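Anthranilate-CoA ligase (Stigmatella aurantiaca, PDB 4WV3) is a ligase of the ANL superfamily of AMP-binding enzymes, built from a large N-terminal domain and a smaller C-terminal domain. Local coordinates at residues Asp397-Asp402 with Tyr407-Arg412; Asp415-Lys418 with Trp423-Pro426. One frame throughout, in Å; residues are numbered along the deposited sequence.

Overall arrangement
Two successive beta hairpins carry these contacts. Interaction 1 pairs strand 392-401 with strand 407-412 in a five-stranded antiparallel sheet; interaction 2 follows directly along the chain, closing strand 417-419 against strand 422-424, a separate two-stranded sheet. Their centres lie about 11 Å apart, on the same side of the chain's centre, and the hairpins touch: the carbonyl of Ala-410 probably accepts a hydrogen bond from Ser-425 OG. Interaction 1 lines the pocket of 3UK, whereas interaction 2 stands farther off and leads into helix 426-433. As in other ANL enzymes, this region is where the chain passes from the large domain to the C-terminal one.

Interaction 1: residues Asp397-Asp402 with Tyr407-Arg412; sequences DKYFVD and YWHAGR. With 3UK (5'-O-[(S)-[(2-aminobenzoyl)oxy](hydroxy)phosphoryl]adenosine), chain C.
Asp-397 and His-409 meet beside the adenosine part of 3UK, where one carboxylate serves several donors. His-409 NE2 donates to Asp-397 OD1 at 3.2 Å; OD1 is met from above the carboxylate plane and lies 27° out of the imidazole plane, and the angle at the hydrogen is 142°. The ligand hydroxyl O24 donates to Asp-397 OD2 at 2.6 Å, an oxygen also hydrogen-bonded to Thr-395 OG1; O22 addresses OD1 at a separation too short to be taken literally. Arg-412, bent at its second and third side-chain torsions, brings NH1 back to O24 in a weak bond, while its salt bridge to Asp-397 OD1 is long at 3.8 Å. His-409 also lays a ring face against the adenine, near N16.

Along the ladder, Lys-398 N gives its hydrogen to Gly-411 O and Lys-398 O accepts from Ala-410 N (2.8 Å). Two residues thus face one, a classic beta bulge. Phe-400 and Trp-408 exchange both backbone bonds in the regular manner. Tyr-399 turns a ring face to His-409 CA, 3.7 Å from the ring centroid, and its hydroxyl is bonded to Ser-339. At the far end the indole NE1 of Trp-408 donates to Asp-402 OD2 (3.0 Å), an oxygen that also forms a salt bridge with Arg-335.

Asp-397 probably corresponds to the ribose-binding aspartate of the A7 motif. Strand 364-369 pairs with the other edge of strand 392-401, while Leu-350 of strand 347-351 packs on Tyr-399 and Val-401, and Ile-317 of strand 313-318 on Asp-397 and Tyr-399.

Interaction 2: residues Asp415-Lys418 with Trp423-Pro426; sequences DMLK and WVSP
Met-416 reaches across the base of this hairpin to Trp-423, Val-424 and Pro-426, and every atom of its side chain finds a neighbour. CB sits 4.0 Å from Trp-423 CE3, against the six-membered part of the indole. CG turns to the preceding hairpin and packs on the aliphatic chain of Lys-398. The sulfur comes next: SD lies 3.9 Å from Pro-426 CD, the two side chains crossing at about a right angle, and it is also close to the carbonyl of Ala-410. Both later torsions are bent (chi2 -68°, chi3 -61°), which folds the terminal methyl back over the opposite strand, where CE rests 3.8 Å from Val-424 O and near the CB of Trp-423.

The backbones are joined as a hydrogen-bonded antiparallel pair. Leu-417 N donates to Val-424 O at 3.2 Å, and Val-424 N returns the bond to Leu-417 O. Beside them, Leu-417 CG packs 3.9 Å from Val-424 CB, and Val-424 in turn leans on Tyr-487 and Lys-488.

On the face shared by Lys-418 and Trp-423, the lysine chain runs out over the indole. Its CE makes a CH-pi contact with the six-membered ring, and NZ, 3.8 Å from the same centroid, adds an off-centre cation-pi interaction. Both residues are exposed, so solvent probably weakens the electrostatic part.

After the second strand, Ser-425 takes the N-cap position of helix 426-433, its hydroxyl capping Glu-428 N and also bonded to Ala-410 O of the preceding hairpin. A short antiparallel hairpin followed by a helix with Ser-425 at its N-cap is consistent with the A8 region of ANL enzymes, at the entrance to the C-terminal domain.

Interaction 1: residues Asp397-Asp402 with Tyr407-Arg412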
loop_
_atom_site.group_PDB
_atom_site.type_symbol
_atom_site.label_atom_id
_atom_site.label_comp_id
_atom_site.label_asym_id
_atom_site.label_seq_id
_atom_site.Cartn_x
_atom_site.Cartn_y
_atom_site.Cartn_z
ATOM N N ASP A 397 -6.444 -10.790 9.509
ATOM C CA ASP A 397 -7.175 -11.240 8.330
ATOM C C ASP A 397 -7.742 -12.643 8.504
ATOM O O ASP A 397 -7.162 -13.481 9.194
ATOM C CB ASP A 397 -6.271 -11.210 7.097
ATOM C CG ASP A 397 -5.930 -9.803 6.660
ATOM O OD1 ASP A 397 -6.863 -8.990 6.491
ATOM O OD2 ASP A 397 -4.729 -9.507 6.493
ATOM N N LYS A 398 -8.883 -12.888 7.869
ATOM C CA LYS A 398 -9.463 -14.222 7.812
ATOM C C LYS A 398 -9.226 -14.820 6.429
ATOM O O LYS A 398 -9.533 -14.197 5.413
ATOM C CB LYS A 398 -10.960 -14.177 8.124
ATOM C CG LYS A 398 -11.294 -14.095 9.609
ATOM C CD LYS A 398 -10.884 -15.367 10.336
ATOM C CE LYS A 398 -11.543 -15.470 11.706
ATOM N NZ LYS A 398 -11.155 -14.350 12.605
ATOM N N TYR A 399 -8.670 -16.026 6.398
ATOM C CA TYR A 399 -8.359 -16.700 5.143
ATOM C C TYR A 399 -8.796 -18.157 5.181
ATOM O O TYR A 399 -8.972 -18.737 6.253
ATOM C CB TYR A 399 -6.856 -16.639 4.866
ATOM C CG TYR A 399 -6.424 -15.548 3.911
ATOM C CD1 TYR A 399 -6.234 -14.246 4.352
ATOM C CD2 TYR A 399 -6.185 -15.825 2.571
ATOM C CE1 TYR A 399 -5.829 -13.248 3.488
ATOM C CE2 TYR A 399 -5.782 -14.833 1.696
ATOM C CZ TYR A 399 -5.607 -13.546 2.162
ATOM O OH TYR A 399 -5.206 -12.549 1.303
ATOM N N PHE A 400 -8.974 -18.743 4.003
ATOM C CA PHE A 400 -9.152 -20.185 3.885
ATOM C C PHE A 400 -8.409 -20.692 2.656
ATOM O O PHE A 400 -8.142 -19.932 1.725
ATOM C CB PHE A 400 -10.635 -20.578 3.853
ATOM C CG PHE A 400 -11.361 -20.144 2.610
ATOM C CD1 PHE A 400 -11.455 -20.989 1.514
ATOM C CD2 PHE A 400 -11.969 -18.901 2.546
ATOM C CE1 PHE A 400 -12.128 -20.596 0.373
ATOM C CE2 PHE A 400 -12.646 -18.503 1.406
ATOM C CZ PHE A 400 -12.726 -19.353 0.319
ATOM N N VAL A 401 -8.068 -21.976 2.660
ATOM C CA VAL A 401 -7.251 -22.545 1.597
ATOM C C VAL A 401 -8.053 -23.468 0.686
ATOM O O VAL A 401 -8.852 -24.279 1.153
ATOM C CB VAL A 401 -6.044 -23.311 2.174
ATOM C CG1 VAL A 401 -5.128 -23.785 1.060
ATOM C CG2 VAL A 401 -5.278 -22.429 3.146
ATOM N N ASP A 402 -7.831 -23.333 -0.619
ATOM C CA ASP A 402 -8.448 -24.201 -1.616
ATOM C C ASP A 402 -8.072 -25.663 -1.423
ATOM O O ASP A 402 -7.206 -25.997 -0.613
ATOM C CB ASP A 402 -8.024 -23.771 -3.022
ATOM C CG ASP A 402 -8.969 -22.767 -3.633
ATOM O OD1 ASP A 402 -9.879 -22.298 -2.917
ATOM O OD2 ASP A 402 -8.800 -22.441 -4.826
ATOM N N TYR A 407 -4.949 -19.570 -1.436
ATOM C CA TYR A 407 -5.443 -18.772 -0.318
ATOM C C TYR A 407 -6.483 -17.747 -0.757
ATOM O O TYR A 407 -6.237 -16.941 -1.654
ATOM C CB TYR A 407 -4.281 -18.064 0.379
ATOM C CG TYR A 407 -3.492 -18.953 1.311
ATOM C CD1 TYR A 407 -2.660 -19.949 0.815
ATOM C CD2 TYR A 407 -3.574 -18.792 2.688
ATOM C CE1 TYR A 407 -1.937 -20.763 1.666
ATOM C CE2 TYR A 407 -2.854 -19.600 3.546
ATOM C CZ TYR A 407 -2.038 -20.584 3.030
ATOM O OH TYR A 407 -1.319 -21.391 3.882
ATOM N N TRP A 408 -7.645 -17.778 -0.111
ATOM C CA TRP A 408 -8.717 -16.838 -0.418
ATOM C C TRP A 408 -9.026 -15.937 0.770
ATOM O O TRP A 408 -9.245 -16.412 1.885
ATOM C CB TRP A 408 -9.978 -17.582 -0.854
ATOM C CG TRP A 408 -9.848 -18.247 -2.186
ATOM C CD1 TRP A 408 -9.168 -19.394 -2.464
ATOM C CD2 TRP A 408 -10.416 -17.806 -3.426
ATOM N NE1 TRP A 408 -9.274 -19.695 -3.799
ATOM C CE2 TRP A 408 -10.036 -18.736 -4.412
ATOM C CE3 TRP A 408 -11.209 -16.715 -3.796
ATOM C CZ2 TRP A 408 -10.421 -18.610 -5.745
ATOM C CZ3 TRP A 408 -11.590 -16.590 -5.120
ATOM C CH2 TRP A 408 -11.195 -17.533 -6.079
ATOM N N HIS A 409 -9.043 -14.632 0.522
ATOM C CA HIS A 409 -9.295 -13.652 1.568
ATOM C C HIS A 409 -10.777 -13.597 1.918
ATOM O O HIS A 409 -11.600 -13.190 1.100
ATOM C CB HIS A 409 -8.824 -12.271 1.115
ATOM C CG HIS A 409 -8.826 -11.243 2.204
ATOM N ND1 HIS A 409 -9.160 -9.925 1.983
ATOM C CD2 HIS A 409 -8.524 -11.339 3.521
ATOM C CE1 HIS A 409 -9.066 -9.252 3.116
ATOM N NE2 HIS A 409 -8.681 -10.087 4.064
ATOM N N ALA A 410 -11.114 -14.012 3.135
ATOM C CA ALA A 410 -12.489 -13.924 3.607
ATOM C C ALA A 410 -12.809 -12.482 3.977
ATOM O O ALA A 410 -13.963 -12.058 3.941
ATOM C CB ALA A 410 -12.704 -14.842 4.798
ATOM N N GLY A 411 -11.769 -11.732 4.325
ATOM C CA GLY A 411 -11.917 -10.340 4.706
ATOM C C GLY A 411 -11.210 -10.047 6.011
ATOM O O GLY A 411 -10.681 -10.957 6.652
ATOM N N ARG A 412 -11.184 -8.776 6.399
ATOM C CA ARG A 412 -10.681 -8.395 7.711
ATOM C C ARG A 412 -11.528 -9.089 8.765
ATOM O O ARG A 412 -12.716 -9.331 8.551
ATOM C CB ARG A 412 -10.758 -6.880 7.903
ATOM C CG ARG A 412 -9.826 -6.078 7.012
ATOM C CD ARG A 412 -8.378 -6.239 7.440
ATOM N NE ARG A 412 -8.162 -5.825 8.822
ATOM C CZ ARG A 412 -6.973 -5.793 9.415
ATOM N NH1 ARG A 412 -5.884 -6.148 8.745
ATOM N NH2 ARG A 412 -6.870 -5.404 10.679
HETATM C C10 3UK C . -5.302 -6.004 3.319
HETATM C C15 3UK C . -5.257 -7.377 1.239
HETATM C C17 3UK C . -6.622 -9.059 0.304
HETATM C C21 3UK C . -5.091 -7.058 4.370
HETATM C C26 3UK C . 0.092 -3.682 1.550
HETATM C C28 3UK C . 0.747 -4.939 -0.405
HETATM O O01 3UK C . -2.078 -2.783 2.113
HETATM C C02 3UK C . -1.008 -3.153 2.543
HETATM O O03 3UK C . -0.600 -2.772 3.851
HETATM P P04 3UK C . -1.620 -2.096 4.867
HETATM O O05 3UK C . -0.862 -1.764 6.190
HETATM O O06 3UK C . -2.847 -3.067 5.228
HETATM C C07 3UK C . -2.686 -4.489 5.108
HETATM C C08 3UK C . -4.052 -5.111 5.050
HETATM O O09 3UK C . -4.670 -4.816 3.778
HETATM N N11 3UK C . -4.730 -6.410 2.076
HETATM C C12 3UK C . -3.589 -5.905 1.518
HETATM N N13 3UK C . -3.378 -6.541 0.332
HETATM C C14 3UK C . -4.397 -7.458 0.136
HETATM N N16 3UK C . -6.352 -8.178 1.302
HETATM N N18 3UK C . -5.849 -9.184 -0.767
HETATM C C19 3UK C . -4.749 -8.427 -0.904
HETATM N N20 3UK C . -3.927 -8.568 -2.054
HETATM O O22 3UK C . -6.234 -7.138 5.201
HETATM C C23 3UK C . -3.951 -6.580 5.135
HETATM O O24 3UK C . -4.061 -7.011 6.505
HETATM O O25 3UK C . -2.143 -0.798 4.274
HETATM C C27 3UK C . -0.256 -4.468 0.478
HETATM C C29 3UK C . 2.124 -4.601 -0.181
HETATM C C30 3UK C . 2.473 -3.819 0.893
HETATM C C31 3UK C . 1.471 -3.344 1.775
HETATM N N32 3UK C . 1.841 -2.509 2.918
#

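Interaction 2: residues Asp415-Lys418 with Trp423-Pro426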
loop_
_atom_site.group_PDB
_atom_site.type_symbol
_atom_site.label_atom_id
_atom_site.label_comp_id
_atom_site.label_asym_id
_atom_site.label_seq_id
_atom_site.Cartn_x
_atom_site.Cartn_y
_atom_site.Cartn_z
ATOM N N ASP A 415 -14.370 -7.066 9.527
ATOM C CA ASP A 415 -15.321 -6.906 8.433
ATOM C C ASP A 415 -16.204 -8.135 8.241
ATOM O O ASP A 415 -17.164 -8.102 7.472
ATOM C CB ASP A 415 -14.593 -6.565 7.131
ATOM C CG ASP A 415 -13.885 -5.224 7.193
ATOM O OD1 ASP A 415 -14.274 -4.384 8.034
ATOM O OD2 ASP A 415 -12.946 -5.009 6.398
ATOM N N MET A 416 -15.875 -9.218 8.939
ATOM C CA MET A 416 -16.683 -10.430 8.885
ATOM C C MET A 416 -18.015 -10.200 9.585
ATOM O O MET A 416 -18.067 -9.605 10.660
ATOM C CB MET A 416 -15.947 -11.604 9.537
ATOM C CG MET A 416 -14.646 -11.992 8.851
ATOM S SD MET A 416 -14.884 -12.703 7.210
ATOM C CE MET A 416 -15.871 -14.146 7.602
ATOM N N LEU A 417 -19.095 -10.667 8.969
ATOM C CA LEU A 417 -20.417 -10.543 9.570
ATOM C C LEU A 417 -21.009 -11.910 9.902
ATOM O O LEU A 417 -20.828 -12.874 9.159
ATOM C CB LEU A 417 -21.366 -9.732 8.678
ATOM C CG LEU A 417 -21.310 -9.881 7.155
ATOM C CD1 LEU A 417 -22.678 -9.604 6.555
ATOM C CD2 LEU A 417 -20.281 -8.933 6.555
ATOM N N LYS A 418 -21.703 -11.985 11.033
ATOM C CA LYS A 418 -22.300 -13.233 11.490
ATOM C C LYS A 418 -23.810 -13.224 11.278
ATOM O O LYS A 418 -24.536 -12.496 11.956
ATOM C CB LYS A 418 -21.980 -13.468 12.968
ATOM C CG LYS A 418 -22.630 -14.711 13.555
ATOM C CD LYS A 418 -22.465 -14.768 15.067
ATOM C CE LYS A 418 -21.013 -14.977 15.465
ATOM N NZ LYS A 418 -20.499 -16.300 15.014
ATOM N N TRP A 423 -20.713 -17.454 9.734
ATOM C CA TRP A 423 -19.902 -16.316 9.319
ATOM C C TRP A 423 -20.074 -16.005 7.836
ATOM O O TRP A 423 -19.993 -16.896 6.989
ATOM C CB TRP A 423 -18.423 -16.552 9.641
ATOM C CG TRP A 423 -18.107 -16.442 11.101
ATOM C CD1 TRP A 423 -17.741 -17.454 11.940
ATOM C CD2 TRP A 423 -18.137 -15.252 11.897
ATOM N NE1 TRP A 423 -17.536 -16.966 13.209
ATOM C CE2 TRP A 423 -17.774 -15.617 13.210
ATOM C CE3 TRP A 423 -18.434 -13.912 11.629
ATOM C CZ2 TRP A 423 -17.700 -14.691 14.249
ATOM C CZ3 TRP A 423 -18.360 -12.995 12.661
ATOM C CH2 TRP A 423 -17.996 -13.389 13.956
ATOM N N VAL A 424 -20.314 -14.735 7.531
ATOM C CA VAL A 424 -20.483 -14.296 6.153
ATOM C C VAL A 424 -19.309 -13.431 5.711
ATOM O O VAL A 424 -19.019 -12.399 6.316
ATOM C CB VAL A 424 -21.795 -13.514 5.964
ATOM C CG1 VAL A 424 -21.864 -12.915 4.568
ATOM C CG2 VAL A 424 -22.991 -14.417 6.225
ATOM N N SER A 425 -18.632 -13.868 4.653
ATOM C CA SER A 425 -17.506 -13.128 4.102
ATOM C C SER A 425 -17.988 -11.988 3.216
ATOM O O SER A 425 -18.712 -12.214 2.247
ATOM C CB SER A 425 -16.605 -14.062 3.294
ATOM O OG SER A 425 -15.656 -13.328 2.538
ATOM N N PRO A 426 -17.594 -10.750 3.552
ATOM C CA PRO A 426 -17.937 -9.599 2.713
ATOM C C PRO A 426 -17.232 -9.671 1.362
ATOM O O PRO A 426 -17.808 -9.269 0.353
ATOM C CB PRO A 426 -17.420 -8.406 3.525
ATOM C CG PRO A 426 -16.369 -8.976 4.415
ATOM C CD PRO A 426 -16.835 -10.358 4.751
#